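Local coordinates for protein SusD homolog (Bacteroides thetaiotaomicron, PDB 3EHM) that probably binds mucin O-glycans as a SusD-like outer-membrane lipoprotein of a gut symbiont, at residues G236-D241 / S345-L350. Numbering follows the deposited sequence.
Sequences GGVIED and SETYFL
Val238 opens the contact by setting its CG2 methyl against CG2 of Thr347, 3.7 Å apart. The two side chains run obliquely across each other. Val238 also rests on Asn205 and Ser206 of helix 197-215, so it touches both that helix and helix 344-356. Next along the loop, Ile239 contributes mainly its backbone. Its carbonyl O accepts a short hydrogen bond of 2.6 Å from Thr347 OG1. The hydroxyl sits 16° out of the carbonyl plane. Thr347 carries OG1 beside its own backbone N (chi1 -64°), which turns the hydroxyl to the loop while CG2 remains for Val238. The Ile239 side chain leads away from the helix, onto Tyr193 and Ser244. Its backbone N is hydrogen-bonded to Ser206 OG. Glu240 offers the second carbonyl. Tyr348 OH donates to Glu240 O at 3.0 Å, in the carbonyl plane and on a lone pair, with a C=O...OH angle of 125°. The same oxygen lies at the ring edge, in plane, 3.5 Å from Tyr348 CE1. Glu240 CB comes within 3.6 Å of the phenol oxygen, while the carboxylate makes a weak, long ion pair with Lys351. The tyrosine side chain also touches Gln370 and Ile374 of helix 364-378. A phenylalanine in place of Tyr348 would probably leave Glu240 O without this hydroxyl donor and the loop freer to shift at that point. Two neighbouring helix residues thus hold two successive loop carbonyls through side-chain hydroxyls. This pins an irregular loop segment to helix 344-356 of the SusD-like fold. Between these two segments the hold probably rests more on the two hydroxyl bonds than on the single methyl contact.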
ATOM      1  N   GLY A 236     -18.054  17.452  -1.898  1.00 18.32           N
ATOM      2  CA  GLY A 236     -18.439  16.080  -1.601  1.00 17.24           C
ATOM      3  C   GLY A 236     -17.861  15.442  -0.349  1.00 18.12           C
ATOM      4  O   GLY A 236     -18.400  14.450   0.144  1.00 19.32           O
ATOM      5  N   GLY A 237     -16.767  15.996   0.162  1.00 17.50           N
ATOM      6  CA  GLY A 237     -16.156  15.449   1.363  1.00 18.15           C
ATOM      7  C   GLY A 237     -15.258  14.254   1.097  1.00 16.37           C
ATOM      8  O   GLY A 237     -15.162  13.782  -0.033  1.00 16.14           O
ATOM      9  N   VAL A 238     -14.591  13.774   2.145  1.00 16.45           N
ATOM     10  CA  VAL A 238     -13.697  12.623   2.044  1.00 15.88           C
ATOM     11  C   VAL A 238     -14.227  11.483   2.911  1.00 16.27           C
ATOM     12  O   VAL A 238     -15.260  11.628   3.566  1.00 16.20           O
ATOM     13  CB  VAL A 238     -12.268  12.980   2.513  1.00 15.88           C
ATOM     14  CG1 VAL A 238     -11.618  13.934   1.521  1.00 15.86           C
ATOM     15  CG2 VAL A 238     -12.317  13.611   3.901  1.00 14.84           C
ATOM     16  N   ILE A 239     -13.523  10.354   2.912  1.00 14.92           N
ATOM     17  CA  ILE A 239     -13.939   9.202   3.706  1.00 14.93           C
ATOM     18  C   ILE A 239     -13.564   9.426   5.170  1.00 16.49           C
ATOM     19  O   ILE A 239     -12.391   9.349   5.537  1.00 16.56           O
ATOM     20  CB  ILE A 239     -13.275   7.905   3.185  1.00 14.22           C
ATOM     21  CG1 ILE A 239     -13.747   7.625   1.752  1.00 13.41           C
ATOM     22  CG2 ILE A 239     -13.639   6.730   4.081  1.00 13.13           C
ATOM     23  CD1 ILE A 239     -13.048   6.458   1.079  1.00 12.37           C
ATOM     24  N   GLU A 240     -14.563   9.713   6.001  1.00 17.55           N
ATOM     25  CA  GLU A 240     -14.324   9.967   7.421  1.00 19.91           C
ATOM     26  C   GLU A 240     -15.062   8.984   8.317  1.00 20.59           C
ATOM     27  O   GLU A 240     -14.851   8.959   9.531  1.00 20.99           O
ATOM     28  CB  GLU A 240     -14.776  11.379   7.793  1.00 23.79           C
ATOM     29  CG  GLU A 240     -14.256  12.476   6.899  1.00 27.31           C
ATOM     30  CD  GLU A 240     -14.772  13.836   7.325  1.00 30.44           C
ATOM     31  OE1 GLU A 240     -16.000  13.971   7.514  1.00 34.66           O
ATOM     32  OE2 GLU A 240     -13.955  14.769   7.467  1.00 33.88           O
ATOM     33  N   ASP A 241     -15.932   8.183   7.716  1.00 20.44           N
ATOM     34  CA  ASP A 241     -16.716   7.209   8.457  1.00 21.30           C
ATOM     35  C   ASP A 241     -16.417   5.827   7.897  1.00 19.70           C
ATOM     36  O   ASP A 241     -16.174   5.678   6.703  1.00 18.75           O
ATOM     37  CB  ASP A 241     -18.204   7.535   8.304  1.00 24.73           C
ATOM     38  CG  ASP A 241     -18.524   8.971   8.685  1.00 29.76           C
ATOM     39  OD1 ASP A 241     -18.531   9.279   9.896  1.00 31.43           O
ATOM     40  OD2 ASP A 241     -18.752   9.796   7.773  1.00 31.12           O
ATOM     41  N   SER A 345      -9.627   5.624   8.684  1.00 13.71           N
ATOM     42  CA  SER A 345      -8.490   5.923   9.546  1.00 14.75           C
ATOM     43  C   SER A 345      -7.377   6.644   8.794  1.00 15.27           C
ATOM     44  O   SER A 345      -6.741   7.547   9.335  1.00 14.10           O
ATOM     45  CB  SER A 345      -7.950   4.644  10.200  1.00 15.30           C
ATOM     46  OG  SER A 345      -7.546   3.685   9.237  1.00 17.81           O
ATOM     47  N   GLU A 346      -7.145   6.264   7.541  1.00 15.77           N
ATOM     48  CA  GLU A 346      -6.087   6.902   6.764  1.00 15.08           C
ATOM     49  C   GLU A 346      -6.354   8.397   6.604  1.00 15.45           C
ATOM     50  O   GLU A 346      -5.440   9.221   6.707  1.00 12.80           O
ATOM     51  CB  GLU A 346      -5.958   6.264   5.379  1.00 14.80           C
ATOM     52  CG  GLU A 346      -4.691   6.703   4.657  1.00 17.01           C
ATOM     53  CD  GLU A 346      -4.603   6.212   3.226  1.00 18.67           C
ATOM     54  OE1 GLU A 346      -5.197   5.159   2.904  1.00 15.26           O
ATOM     55  OE2 GLU A 346      -3.915   6.880   2.428  1.00 16.52           O
ATOM     56  N   THR A 347      -7.609   8.745   6.349  1.00 14.55           N
ATOM     57  CA  THR A 347      -7.985  10.144   6.184  1.00 15.24           C
ATOM     58  C   THR A 347      -7.529  10.985   7.375  1.00 14.66           C
ATOM     59  O   THR A 347      -6.979  12.077   7.206  1.00 14.28           O
ATOM     60  CB  THR A 347      -9.509  10.286   6.019  1.00 14.67           C
ATOM     61  OG1 THR A 347      -9.919   9.624   4.814  1.00 16.60           O
ATOM     62  CG2 THR A 347      -9.907  11.748   5.940  1.00 17.58           C
ATOM     63  N   TYR A 348      -7.747  10.480   8.585  1.00 14.82           N
ATOM     64  CA  TYR A 348      -7.345  11.230   9.763  1.00 14.30           C
ATOM     65  C   TYR A 348      -5.835  11.401   9.882  1.00 13.45           C
ATOM     66  O   TYR A 348      -5.366  12.465  10.281  1.00 14.03           O
ATOM     67  CB  TYR A 348      -7.911  10.585  11.032  1.00 15.94           C
ATOM     68  CG  TYR A 348      -9.412  10.718  11.119  1.00 20.09           C
ATOM     69  CD1 TYR A 348     -10.248   9.740  10.589  1.00 19.61           C
ATOM     70  CD2 TYR A 348      -9.998  11.859  11.669  1.00 20.68           C
ATOM     71  CE1 TYR A 348     -11.628   9.889  10.600  1.00 23.34           C
ATOM     72  CE2 TYR A 348     -11.382  12.020  11.682  1.00 25.34           C
ATOM     73  CZ  TYR A 348     -12.188  11.030  11.144  1.00 24.77           C
ATOM     74  OH  TYR A 348     -13.552  11.185  11.138  1.00 29.86           O
ATOM     75  N   PHE A 349      -5.068  10.373   9.529  1.00 12.79           N
ATOM     76  CA  PHE A 349      -3.614  10.485   9.621  1.00 12.68           C
ATOM     77  C   PHE A 349      -3.079  11.434   8.561  1.00 11.99           C
ATOM     78  O   PHE A 349      -2.074  12.116   8.771  1.00  9.81           O
ATOM     79  CB  PHE A 349      -2.964   9.108   9.502  1.00 13.46           C
ATOM     80  CG  PHE A 349      -3.196   8.233  10.701  1.00 14.03           C
ATOM     81  CD1 PHE A 349      -2.730   8.618  11.952  1.00 14.32           C
ATOM     82  CD2 PHE A 349      -3.903   7.042  10.587  1.00 14.40           C
ATOM     83  CE1 PHE A 349      -2.967   7.829  13.074  1.00 14.72           C
ATOM     84  CE2 PHE A 349      -4.145   6.247  11.702  1.00 15.04           C
ATOM     85  CZ  PHE A 349      -3.676   6.642  12.950  1.00 15.14           C
ATOM     86  N   LEU A 350      -3.759  11.472   7.420  1.00 11.71           N
ATOM     87  CA  LEU A 350      -3.384  12.371   6.337  1.00 12.88           C
ATOM     88  C   LEU A 350      -3.658  13.804   6.794  1.00 14.00           C
ATOM     89  O   LEU A 350      -2.847  14.698   6.571  1.00 15.40           O
ATOM     90  CB  LEU A 350      -4.201  12.056   5.082  1.00 13.64           C
ATOM     91  CG  LEU A 350      -3.798  10.778   4.338  1.00 14.36           C
ATOM     92  CD1 LEU A 350      -4.832  10.450   3.266  1.00 11.35           C
ATOM     93  CD2 LEU A 350      -2.414  10.962   3.729  1.00 14.42           C
TER